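Local coordinates for insect group II chitinase (PDB 5Y2A), which probably hydrolyses chitin as the second catalytic domain of an insect group II chitinase, a family 18 glycoside hydrolase, at residues V6-N11 / W189-T194; V243-Y248 / T364-V369; T260-P265 / D314-F319; V298-D301 / G307-A310. All coordinates share one frame; numbering follows the deposited sequence.

Interaction 1. Residues V6-N11 / W189-T194; sequences VCYYTN and WISLMT
V6 and S191 bring the two backbones closest, with CA atoms 8.3 Å apart, where strands 6-10 and 189-192 cross at 62°. Too far apart for backbone pairing, the strands meet through side chains and a water. V6 CG2 sits over a face of the W189 indole, 4.2 Å from the centroid of the five-membered ring. This CH-pi contact is shifted toward the rim near NE1. V6 CG1 is anti to the backbone N (chi1 177°), and this methyl too comes near W189 NE1, at 4.0 Å. S191 OG lies at the edge of the same ring, in plane.

The polar tips of Y8, S191 and W189 converge on one water. It accepts a bond from W189 NE1 at 3.1 Å and donates one to Y8 OH at 2.9 Å. It also bonds S191 OG at 2.7 Å. Y8 OH has a further partner in D121 OD2, an aspartate of the family's DxxDxDxE motif.

These are the first and sixth TIM-barrel strands, with 241-254 and 339-343 between them on one side, and their side chains meet inside the barrel. V6 and Y8 also touch I36 of strand 34-42, and W189 touches S164 of strand 162-167.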
loop_
_atom_site.group_PDB
_atom_site.type_symbol
_atom_site.label_atom_id
_atom_site.label_comp_id
_atom_site.label_asym_id
_atom_site.label_seq_id
_atom_site.Cartn_x
_atom_site.Cartn_y
_atom_site.Cartn_z
ATOM N N VAL A 6 14.031 -5.444 -22.969
ATOM C CA VAL A 6 14.151 -6.044 -21.645
ATOM C C VAL A 6 12.769 -6.017 -21.005
ATOM O O VAL A 6 12.224 -4.942 -20.734
ATOM C CB VAL A 6 15.185 -5.294 -20.791
ATOM C CG1 VAL A 6 15.258 -5.872 -19.378
ATOM C CG2 VAL A 6 16.556 -5.337 -21.466
ATOM N N CYS A 7 12.195 -7.197 -20.758
ATOM C CA CYS A 7 10.818 -7.325 -20.284
ATOM C C CYS A 7 10.813 -7.692 -18.809
ATOM O O CYS A 7 11.379 -8.720 -18.426
ATOM C CB CYS A 7 10.065 -8.408 -21.056
ATOM S SG CYS A 7 9.890 -8.174 -22.834
ATOM N N TYR A 8 10.130 -6.895 -17.991
ATOM C CA TYR A 8 9.917 -7.266 -16.598
ATOM C C TYR A 8 8.656 -8.120 -16.482
ATOM O O TYR A 8 7.566 -7.702 -16.895
ATOM C CB TYR A 8 9.839 -6.028 -15.705
ATOM C CG TYR A 8 11.212 -5.524 -15.337
ATOM C CD1 TYR A 8 11.883 -4.641 -16.164
ATOM C CD2 TYR A 8 11.860 -5.964 -14.182
ATOM C CE1 TYR A 8 13.151 -4.186 -15.850
ATOM C CE2 TYR A 8 13.135 -5.510 -13.862
ATOM C CZ TYR A 8 13.770 -4.621 -14.703
ATOM O OH TYR A 8 15.037 -4.164 -14.418
ATOM N N TYR A 9 8.827 -9.322 -15.943
ATOM C CA TYR A 9 7.747 -10.213 -15.548
ATOM C C TYR A 9 7.611 -10.085 -14.035
ATOM O O TYR A 9 8.622 -10.095 -13.333
ATOM C CB TYR A 9 8.077 -11.661 -15.930
ATOM C CG TYR A 9 7.175 -12.680 -15.263
ATOM C CD1 TYR A 9 5.943 -12.989 -15.811
ATOM C CD2 TYR A 9 7.529 -13.286 -14.060
ATOM C CE1 TYR A 9 5.101 -13.901 -15.213
ATOM C CE2 TYR A 9 6.683 -14.196 -13.443
ATOM C CZ TYR A 9 5.469 -14.494 -14.028
ATOM O OH TYR A 9 4.610 -15.392 -13.442
ATOM N N THR A 10 6.392 -9.878 -13.534
ATOM C CA THR A 10 6.175 -9.697 -12.096
ATOM C C THR A 10 5.419 -10.889 -11.521
ATOM O O THR A 10 4.333 -11.227 -12.005
ATOM C CB THR A 10 5.444 -8.386 -11.797
ATOM O OG1 THR A 10 4.103 -8.450 -12.296
ATOM C CG2 THR A 10 6.172 -7.212 -12.443
ATOM N N ASN A 11 6.019 -11.553 -10.519
ATOM C CA ASN A 11 5.405 -12.754 -9.957
ATOM C C ASN A 11 4.082 -12.451 -9.243
ATOM O O ASN A 11 3.207 -13.321 -9.186
ATOM C CB ASN A 11 6.417 -13.517 -9.081
ATOM C CG ASN A 11 6.823 -12.787 -7.815
ATOM O OD1 ASN A 11 6.600 -11.593 -7.651
ATOM N ND2 ASN A 11 7.508 -13.511 -6.934
ATOM N N TRP A 189 23.901 -4.230 -19.159
ATOM C CA TRP A 189 23.076 -3.097 -19.555
ATOM C C TRP A 189 22.617 -2.372 -18.303
ATOM O O TRP A 189 22.632 -2.922 -17.196
ATOM C CB TRP A 189 21.878 -3.513 -20.430
ATOM C CG TRP A 189 20.868 -4.402 -19.753
ATOM C CD1 TRP A 189 19.771 -4.007 -19.040
ATOM C CD2 TRP A 189 20.857 -5.834 -19.750
ATOM N NE1 TRP A 189 19.084 -5.109 -18.581
ATOM C CE2 TRP A 189 19.731 -6.241 -19.003
ATOM C CE3 TRP A 189 21.697 -6.812 -20.298
ATOM C CZ2 TRP A 189 19.425 -7.585 -18.784
ATOM C CZ3 TRP A 189 21.392 -8.148 -20.081
ATOM C CH2 TRP A 189 20.263 -8.521 -19.333
ATOM N N ILE A 190 22.238 -1.114 -18.494
ATOM C CA ILE A 190 21.710 -0.263 -17.437
ATOM C C ILE A 190 20.280 0.079 -17.823
ATOM O O ILE A 190 20.050 0.758 -18.829
ATOM C CB ILE A 190 22.552 1.006 -17.255
ATOM C CG1 ILE A 190 23.955 0.656 -16.755
ATOM C CG2 ILE A 190 21.877 1.968 -16.310
ATOM C CD1 ILE A 190 24.917 1.805 -16.873
ATOM N N SER A 191 19.318 -0.395 -17.041
ATOM C CA SER A 191 17.912 -0.103 -17.306
ATOM C C SER A 191 17.543 1.176 -16.563
ATOM O O SER A 191 17.400 1.173 -15.337
ATOM C CB SER A 191 17.016 -1.267 -16.887
ATOM O OG SER A 191 17.071 -2.326 -17.841
ATOM N N LEU A 192 17.382 2.265 -17.308
ATOM C CA LEU A 192 16.957 3.525 -16.713
ATOM C C LEU A 192 15.482 3.434 -16.348
ATOM O O LEU A 192 14.642 3.167 -17.211
ATOM C CB LEU A 192 17.192 4.673 -17.688
ATOM C CG LEU A 192 18.604 4.798 -18.270
ATOM C CD1 LEU A 192 18.609 5.886 -19.336
ATOM C CD2 LEU A 192 19.616 5.105 -17.171
ATOM N N MET A 193 15.155 3.653 -15.074
ATOM C CA MET A 193 13.750 3.644 -14.658
ATOM C C MET A 193 13.136 5.012 -14.963
ATOM O O MET A 193 12.792 5.804 -14.082
ATOM C CB MET A 193 13.621 3.254 -13.196
ATOM C CG MET A 193 13.963 1.792 -12.970
ATOM S SD MET A 193 13.712 1.276 -11.256
ATOM C CE MET A 193 15.145 2.032 -10.527
ATOM N N THR A 194 12.986 5.264 -16.264
ATOM C CA THR A 194 12.525 6.553 -16.778
ATOM C C THR A 194 10.999 6.668 -16.689
ATOM O O THR A 194 10.287 6.795 -17.683
ATOM C CB THR A 194 13.040 6.740 -18.199
ATOM O OG1 THR A 194 13.046 5.477 -18.883
ATOM C CG2 THR A 194 14.466 7.271 -18.163
HETATM O O HOH W 1 17.273 -4.407 -16.177
#

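Interaction 2. Residues V243-Y248 / T364-V369; sequences VGVPFY and TTINHV
I366 carries the helix side of this contact, reaching from helix 361-371 toward V245 and F247. From CB, chi1 of -68° sets CG1 anti to the carbonyl carbon. CB, CG1 and the CG2 branch have no partner in 243-248 within 4.2 Å; they serve to carry the tip outward. The next bond is extended (chi2 172°), which projects CD1 well clear of the helix backbone. That single methyl does all the touching. It lies 4.1 Å from V245 CG2, the two side chains meeting tip to tip. It also lies 4.0 Å from F247 CE1 and equally near F247 CZ.

The methyl meets the phenyl ring at its edge, in the ring plane, and not over a face. F247 follows the end of the strand, and only the far end of its ring reaches I366. A chi2 of 1° puts CA in the ring plane, with the CE1-CZ edge turned to the isoleucine. The contact is wholly apolar and buried, and small in area. F247 also packs on L362 and L363 of the same helix and on A342, and I366 touches S340.

V245 bonds through its backbone to M341 and W343 in strand 339-343. Strand 241-254 supplies the seventh barrel strand. Helix 361-371, which follows the eighth strand, lies outside the seventh and eighth strands. A helix laid on the outer face of parallel barrel strands is the layering of the TIM-barrel fold.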
loop_
_atom_site.group_PDB
_atom_site.type_symbol
_atom_site.label_atom_id
_atom_site.label_comp_id
_atom_site.label_asym_id
_atom_site.label_seq_id
_atom_site.Cartn_x
_atom_site.Cartn_y
_atom_site.Cartn_z
ATOM N N VAL A 243 16.246 2.217 -22.123
ATOM C CA VAL A 243 15.287 3.236 -21.703
ATOM C C VAL A 243 13.969 2.569 -21.318
ATOM O O VAL A 243 13.298 1.964 -22.161
ATOM C CB VAL A 243 15.075 4.285 -22.803
ATOM C CG1 VAL A 243 13.961 5.247 -22.413
ATOM C CG2 VAL A 243 16.374 5.045 -23.052
ATOM N N GLY A 244 13.598 2.688 -20.046
ATOM C CA GLY A 244 12.353 2.107 -19.583
ATOM C C GLY A 244 11.134 2.868 -20.074
ATOM O O GLY A 244 11.141 4.091 -20.224
ATOM N N VAL A 245 10.070 2.115 -20.324
ATOM C CA VAL A 245 8.780 2.653 -20.746
ATOM C C VAL A 245 7.739 2.117 -19.771
ATOM O O VAL A 245 7.648 0.895 -19.590
ATOM C CB VAL A 245 8.446 2.242 -22.191
ATOM C CG1 VAL A 245 7.084 2.796 -22.616
ATOM C CG2 VAL A 245 9.549 2.670 -23.162
ATOM N N PRO A 246 6.937 2.971 -19.131
ATOM C CA PRO A 246 5.888 2.469 -18.231
ATOM C C PRO A 246 4.683 1.982 -19.030
ATOM O O PRO A 246 4.232 2.646 -19.967
ATOM C CB PRO A 246 5.534 3.697 -17.384
ATOM C CG PRO A 246 5.758 4.854 -18.345
ATOM C CD PRO A 246 6.956 4.444 -19.194
ATOM N N PHE A 247 4.165 0.809 -18.660
ATOM C CA PHE A 247 2.939 0.267 -19.235
ATOM C C PHE A 247 1.731 0.529 -18.335
ATOM O O PHE A 247 0.755 -0.232 -18.354
ATOM C CB PHE A 247 3.092 -1.236 -19.502
ATOM C CG PHE A 247 3.976 -1.582 -20.695
ATOM C CD1 PHE A 247 4.603 -0.592 -21.442
ATOM C CD2 PHE A 247 4.160 -2.913 -21.069
ATOM C CE1 PHE A 247 5.407 -0.922 -22.543
ATOM C CE2 PHE A 247 4.965 -3.259 -22.162
ATOM C CZ PHE A 247 5.584 -2.261 -22.906
ATOM N N TYR A 248 1.779 1.610 -17.558
ATOM C CA TYR A 248 0.756 1.944 -16.577
ATOM C C TYR A 248 0.708 3.458 -16.458
ATOM O O TYR A 248 1.611 4.165 -16.914
ATOM C CB TYR A 248 1.058 1.327 -15.203
ATOM C CG TYR A 248 2.341 1.880 -14.634
ATOM C CD1 TYR A 248 3.565 1.323 -14.981
ATOM C CD2 TYR A 248 2.338 2.992 -13.790
ATOM C CE1 TYR A 248 4.748 1.842 -14.502
ATOM C CE2 TYR A 248 3.521 3.520 -13.304
ATOM C CZ TYR A 248 4.725 2.933 -13.665
ATOM O OH TYR A 248 5.913 3.434 -13.191
ATOM N N THR A 364 4.407 -4.779 -28.496
ATOM C CA THR A 364 4.537 -5.028 -29.931
ATOM C C THR A 364 5.071 -3.798 -30.656
ATOM O O THR A 364 5.919 -3.912 -31.552
ATOM C CB THR A 364 3.183 -5.451 -30.500
ATOM O OG1 THR A 364 2.775 -6.670 -29.870
ATOM C CG2 THR A 364 3.264 -5.663 -32.005
ATOM N N THR A 365 4.590 -2.611 -30.277
ATOM C CA THR A 365 5.079 -1.371 -30.871
ATOM C C THR A 365 6.582 -1.198 -30.658
ATOM O O THR A 365 7.306 -0.805 -31.583
ATOM C CB THR A 365 4.304 -0.185 -30.292
ATOM O OG1 THR A 365 2.928 -0.276 -30.688
ATOM C CG2 THR A 365 4.890 1.126 -30.773
ATOM N N ILE A 366 7.073 -1.491 -29.448
ATOM C CA ILE A 366 8.505 -1.371 -29.172
ATOM C C ILE A 366 9.307 -2.378 -30.001
ATOM O O ILE A 366 10.377 -2.051 -30.534
ATOM C CB ILE A 366 8.762 -1.523 -27.657
ATOM C CG1 ILE A 366 8.172 -0.317 -26.908
ATOM C CG2 ILE A 366 10.252 -1.672 -27.372
ATOM C CD1 ILE A 366 8.179 -0.439 -25.386
ATOM N N ASN A 367 8.807 -3.612 -30.126
ATOM C CA ASN A 367 9.501 -4.624 -30.927
ATOM C C ASN A 367 9.524 -4.256 -32.405
ATOM O O ASN A 367 10.493 -4.558 -33.114
ATOM C CB ASN A 367 8.836 -5.981 -30.744
ATOM C CG ASN A 367 9.334 -6.690 -29.520
ATOM O OD1 ASN A 367 10.280 -7.471 -29.583
ATOM N ND2 ASN A 367 8.713 -6.404 -28.387
ATOM N N HIS A 368 8.450 -3.639 -32.884
ATOM C CA HIS A 368 8.391 -3.156 -34.259
ATOM C C HIS A 368 9.543 -2.200 -34.557
ATOM O O HIS A 368 10.262 -2.362 -35.551
ATOM C CB HIS A 368 7.031 -2.487 -34.477
ATOM C CG HIS A 368 6.907 -1.741 -35.767
ATOM N ND1 HIS A 368 7.030 -2.350 -36.996
ATOM C CD2 HIS A 368 6.642 -0.437 -36.015
ATOM C CE1 HIS A 368 6.864 -1.447 -37.947
ATOM N NE2 HIS A 368 6.624 -0.280 -37.378
ATOM N N VAL A 369 9.759 -1.221 -33.677
ATOM C CA VAL A 369 10.787 -0.208 -33.907
ATOM C C VAL A 369 12.184 -0.802 -33.759
ATOM O O VAL A 369 13.076 -0.554 -34.581
ATOM C CB VAL A 369 10.590 0.979 -32.945
ATOM C CG1 VAL A 369 11.763 1.942 -33.055
ATOM C CG2 VAL A 369 9.267 1.681 -33.228
#

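Interaction 3. Residues T260-P265 / D314-F319; sequences TGLGAP and DQWVSF
W316 joins strand 315-318 to the loop at T260 and L262, where G261 to A264 form a type II beta turn. By its place in the chain, between the seventh and eighth barrel strands, the contact probably belongs to the alpha+beta insertion domain found in many GH18 chitinases.

The tight part is the indole. Its CG is anti to the backbone N (chi1 -163°), which swings the ring across to the loop. NE1 donates to T260 O at 2.9 Å with an N-H...O angle of 154°. The carbonyl oxygen lies in the ring plane, yet the donor stands 57° out of the carbonyl plane. At the benzo edge, L262 CD2 comes 3.6 Å from W316 CH2, the two side chains crossing at about a right angle. F252 meets the indole nearly perpendicular.

A serine in place of W316 would probably leave T260 O without its indole donor and open a gap beside L262 and F252.

The outer side is looser. T260 and the two turn glycines are partly exposed, and the turn's own bond, A264 N to G261 O, is weak at 3.5 Å. T205 OG1 bonds both of those atoms and helps hold the turn. G263 has a positive phi that suits a glycine in this turn position. D314 faces the second subunit, where its OD1 forms a salt bridge to K44 of that chain. The same OD1 takes a hydrogen bond from Q315 NE2 at 2.9 Å, coming from above the carboxylate plane.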
loop_
_atom_site.group_PDB
_atom_site.type_symbol
_atom_site.label_atom_id
_atom_site.label_comp_id
_atom_site.label_asym_id
_atom_site.label_seq_id
_atom_site.Cartn_x
_atom_site.Cartn_y
_atom_site.Cartn_z
ATOM N N THR A 260 -8.761 20.460 -15.508
ATOM C CA THR A 260 -8.187 19.196 -15.959
ATOM C C THR A 260 -6.772 19.341 -16.497
ATOM O O THR A 260 -6.262 18.405 -17.122
ATOM C CB THR A 260 -9.073 18.557 -17.035
ATOM O OG1 THR A 260 -9.148 19.428 -18.175
ATOM C CG2 THR A 260 -10.463 18.301 -16.495
ATOM N N GLY A 261 -6.122 20.479 -16.295
ATOM C CA GLY A 261 -4.824 20.701 -16.884
ATOM C C GLY A 261 -3.690 20.077 -16.090
ATOM O O GLY A 261 -3.857 19.518 -15.010
ATOM N N LEU A 262 -2.501 20.175 -16.675
ATOM C CA LEU A 262 -1.288 19.786 -15.971
ATOM C C LEU A 262 -1.037 20.762 -14.829
ATOM O O LEU A 262 -1.282 21.964 -14.964
ATOM C CB LEU A 262 -0.107 19.793 -16.939
ATOM C CG LEU A 262 -0.062 18.673 -17.978
ATOM C CD1 LEU A 262 0.959 19.066 -19.026
ATOM C CD2 LEU A 262 0.252 17.304 -17.364
ATOM N N GLY A 263 -0.557 20.244 -13.704
ATOM C CA GLY A 263 -0.302 21.081 -12.544
ATOM C C GLY A 263 -1.513 21.422 -11.699
ATOM O O GLY A 263 -1.384 22.202 -10.752
ATOM N N ALA A 264 -2.684 20.866 -12.023
ATOM C CA ALA A 264 -3.870 21.117 -11.205
ATOM C C ALA A 264 -3.701 20.466 -9.838
ATOM O O ALA A 264 -3.273 19.307 -9.763
ATOM C CB ALA A 264 -5.119 20.569 -11.888
ATOM N N PRO A 265 -4.023 21.161 -8.748
ATOM C CA PRO A 265 -3.847 20.571 -7.414
ATOM C C PRO A 265 -4.704 19.328 -7.212
ATOM O O PRO A 265 -5.841 19.245 -7.681
ATOM C CB PRO A 265 -4.278 21.702 -6.467
ATOM C CG PRO A 265 -4.053 22.941 -7.259
ATOM C CD PRO A 265 -4.412 22.579 -8.668
ATOM N N ASP A 314 -13.378 14.190 -11.338
ATOM C CA ASP A 314 -12.132 14.668 -10.784
ATOM C C ASP A 314 -10.990 13.653 -10.910
ATOM O O ASP A 314 -9.946 13.819 -10.263
ATOM C CB ASP A 314 -12.314 15.103 -9.310
ATOM C CG ASP A 314 -12.601 13.940 -8.368
ATOM O OD1 ASP A 314 -12.747 12.779 -8.802
ATOM O OD2 ASP A 314 -12.692 14.195 -7.150
ATOM N N GLN A 315 -11.161 12.644 -11.762
ATOM C CA GLN A 315 -10.124 11.627 -11.961
ATOM C C GLN A 315 -9.231 12.025 -13.131
ATOM O O GLN A 315 -9.696 12.618 -14.110
ATOM C CB GLN A 315 -10.749 10.260 -12.228
ATOM C CG GLN A 315 -11.600 9.715 -11.084
ATOM C CD GLN A 315 -10.798 9.563 -9.808
ATOM O OE1 GLN A 315 -9.974 8.654 -9.682
ATOM N NE2 GLN A 315 -11.015 10.468 -8.861
ATOM N N TRP A 316 -7.958 11.659 -13.037
ATOM C CA TRP A 316 -6.921 12.164 -13.934
ATOM C C TRP A 316 -5.777 11.162 -13.937
ATOM O O TRP A 316 -5.224 10.869 -12.875
ATOM C CB TRP A 316 -6.453 13.530 -13.434
ATOM C CG TRP A 316 -5.685 14.413 -14.379
ATOM C CD1 TRP A 316 -6.155 15.525 -15.014
ATOM C CD2 TRP A 316 -4.293 14.313 -14.723
ATOM N NE1 TRP A 316 -5.152 16.108 -15.755
ATOM C CE2 TRP A 316 -4.000 15.384 -15.594
ATOM C CE3 TRP A 316 -3.268 13.412 -14.389
ATOM C CZ2 TRP A 316 -2.729 15.576 -16.148
ATOM C CZ3 TRP A 316 -2.006 13.608 -14.929
ATOM C CH2 TRP A 316 -1.745 14.682 -15.804
ATOM N N VAL A 317 -5.416 10.631 -15.105
ATOM C CA VAL A 317 -4.342 9.644 -15.183
ATOM C C VAL A 317 -3.475 9.952 -16.399
ATOM O O VAL A 317 -3.989 10.138 -17.506
ATOM C CB VAL A 317 -4.884 8.199 -15.238
ATOM C CG1 VAL A 317 -5.807 7.981 -16.445
ATOM C CG2 VAL A 317 -3.740 7.172 -15.212
ATOM N N SER A 318 -2.163 10.009 -16.192
ATOM C CA SER A 318 -1.201 10.215 -17.265
ATOM C C SER A 318 -0.498 8.904 -17.594
ATOM O O SER A 318 -0.250 8.084 -16.711
ATOM C CB SER A 318 -0.169 11.270 -16.873
ATOM O OG SER A 318 0.482 10.914 -15.659
ATOM N N PHE A 319 -0.159 8.716 -18.866
ATOM C CA PHE A 319 0.320 7.414 -19.322
ATOM C C PHE A 319 0.950 7.569 -20.698
ATOM O O PHE A 319 0.750 8.576 -21.383
ATOM C CB PHE A 319 -0.832 6.402 -19.381
ATOM C CG PHE A 319 -1.944 6.817 -20.314
ATOM C CD1 PHE A 319 -2.916 7.730 -19.904
ATOM C CD2 PHE A 319 -2.016 6.302 -21.602
ATOM C CE1 PHE A 319 -3.931 8.123 -20.770
ATOM C CE2 PHE A 319 -3.033 6.684 -22.465
ATOM C CZ PHE A 319 -3.990 7.593 -22.046
#

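Interaction 4. Residues V298-D301 / G307-A310; sequences VHRD and GPYA
The H299 and Y309 rings lie almost parallel, with planes at 7° but slid apart so that they barely overlap. Their centroids are 4.7 Å apart. Y309 CE2 sits over one face of the imidazole, 3.4 Å from H299 CG. At the imidazole edge, in plane, lies Y309 O. Over the tyrosine ring it is H299 CB that sits, 3.5 Å from the centroid, in a CH-pi contact. W316 stacks on the opposite tyrosine face, which leaves the phenol sandwiched. The Y309 ring gets there with CG between the backbone N and carbonyl carbon (chi1 59°). An alanine here is likely to strip H299 CB and W316 of their shared flat partner and leave the imidazole freer to shift.

H299 and Y309 are also a hydrogen-bonded antiparallel pair: H299 N gives to Y309 O at 2.7 Å, and Y309 N returns to H299 O at 3.0 Å. A water also donates to H299 O and to G307 O. On the face that carries V298 and A310, V298 CG1 lies 4.0 Å from P308 CB, side by side. Beyond the two segments, H299 NE2 bonds T311 OG1 and R300 NH2 forms a salt bridge with D321.

The contact closes a beta hairpin of strands 297-299 and 309-312. The second strand also pairs with strand 315-318, through A310 with V317, and that strand with 241-254.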
loop_
_atom_site.group_PDB
_atom_site.type_symbol
_atom_site.label_atom_id
_atom_site.label_comp_id
_atom_site.label_asym_id
_atom_site.label_seq_id
_atom_site.Cartn_x
_atom_site.Cartn_y
_atom_site.Cartn_z
ATOM N N VAL A 298 -9.432 11.940 -23.560
ATOM C CA VAL A 298 -7.993 11.869 -23.777
ATOM C C VAL A 298 -7.481 13.258 -24.124
ATOM O O VAL A 298 -8.021 13.924 -25.015
ATOM C CB VAL A 298 -7.652 10.862 -24.889
ATOM C CG1 VAL A 298 -6.151 10.837 -25.142
ATOM C CG2 VAL A 298 -8.159 9.481 -24.511
ATOM N N HIS A 299 -6.439 13.694 -23.426
ATOM C CA HIS A 299 -5.813 14.987 -23.660
ATOM C C HIS A 299 -4.393 14.767 -24.155
ATOM O O HIS A 299 -3.612 14.059 -23.512
ATOM C CB HIS A 299 -5.796 15.839 -22.391
ATOM C CG HIS A 299 -7.130 15.953 -21.723
ATOM N ND1 HIS A 299 -7.881 17.109 -21.756
ATOM C CD2 HIS A 299 -7.849 15.059 -21.004
ATOM C CE1 HIS A 299 -9.006 16.920 -21.090
ATOM N NE2 HIS A 299 -9.012 15.684 -20.626
ATOM N N ARG A 300 -4.059 15.380 -25.286
ATOM C CA ARG A 300 -2.746 15.212 -25.889
ATOM C C ARG A 300 -1.975 16.525 -25.944
ATOM O O ARG A 300 -2.547 17.620 -25.931
ATOM C CB ARG A 300 -2.851 14.631 -27.301
ATOM C CG ARG A 300 -3.431 13.236 -27.345
ATOM C CD ARG A 300 -3.346 12.664 -28.749
ATOM N NE ARG A 300 -3.783 11.275 -28.784
ATOM C CZ ARG A 300 -2.996 10.223 -28.573
ATOM N NH1 ARG A 300 -1.713 10.399 -28.318
ATOM N NH2 ARG A 300 -3.494 8.998 -28.624
ATOM N N ASP A 301 -0.651 16.390 -26.014
ATOM C CA ASP A 301 0.251 17.521 -26.158
ATOM C C ASP A 301 0.616 17.681 -27.628
ATOM O O ASP A 301 1.340 16.831 -28.170
ATOM C CB ASP A 301 1.505 17.312 -25.315
ATOM C CG ASP A 301 2.564 18.368 -25.566
ATOM O OD1 ASP A 301 2.229 19.470 -26.053
ATOM O OD2 ASP A 301 3.742 18.086 -25.280
ATOM N N GLY A 307 3.320 12.293 -23.111
ATOM C CA GLY A 307 2.246 11.458 -23.570
ATOM C C GLY A 307 0.893 11.991 -23.120
ATOM O O GLY A 307 0.789 13.057 -22.496
ATOM N N PRO A 308 -0.156 11.231 -23.405
ATOM C CA PRO A 308 -1.515 11.684 -23.096
ATOM C C PRO A 308 -1.844 11.571 -21.612
ATOM O O PRO A 308 -1.112 10.981 -20.815
ATOM C CB PRO A 308 -2.396 10.737 -23.919
ATOM C CG PRO A 308 -1.573 9.505 -24.084
ATOM C CD PRO A 308 -0.147 9.963 -24.161
ATOM N N TYR A 309 -2.971 12.180 -21.253
ATOM C CA TYR A 309 -3.644 11.884 -19.995
ATOM C C TYR A 309 -5.144 11.812 -20.261
ATOM O O TYR A 309 -5.649 12.335 -21.261
ATOM C CB TYR A 309 -3.291 12.894 -18.880
ATOM C CG TYR A 309 -3.611 14.350 -19.159
ATOM C CD1 TYR A 309 -2.673 15.186 -19.751
ATOM C CD2 TYR A 309 -4.838 14.895 -18.798
ATOM C CE1 TYR A 309 -2.959 16.533 -19.996
ATOM C CE2 TYR A 309 -5.131 16.236 -19.035
ATOM C CZ TYR A 309 -4.187 17.047 -19.638
ATOM O OH TYR A 309 -4.465 18.376 -19.884
ATOM N N ALA A 310 -5.847 11.103 -19.384
ATOM C CA ALA A 310 -7.267 10.875 -19.541
ATOM C C ALA A 310 -7.996 11.354 -18.297
ATOM O O ALA A 310 -7.471 11.255 -17.181
ATOM C CB ALA A 310 -7.573 9.395 -19.816
HETATM O O HOH W 2 -0.984 15.234 -22.755
#

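In the fold
Interactions 1 and 2 belong to the TIM barrel and adjoin, their centres 11 Å apart: T194 OG1 lies 2.7 Å from G244 O, a probable hydrogen bond from the loop after strand 189-192. Interactions 3 and 4 form a second group in the probable insertion domain, their centres 10 Å apart. There V317 O and A310 N are 2.8 Å apart. The groups meet where Y248 O is 4.1 Å from F319 CB. Interaction 1 reaches the probable catalytic motif, since Y8 bonds D121. The centres of interactions 1 and 3 are about 27 Å apart. The glycan at Y212, N225 and N229, probably N-linked at N225, sits on helix 224-233, on which T194 packs.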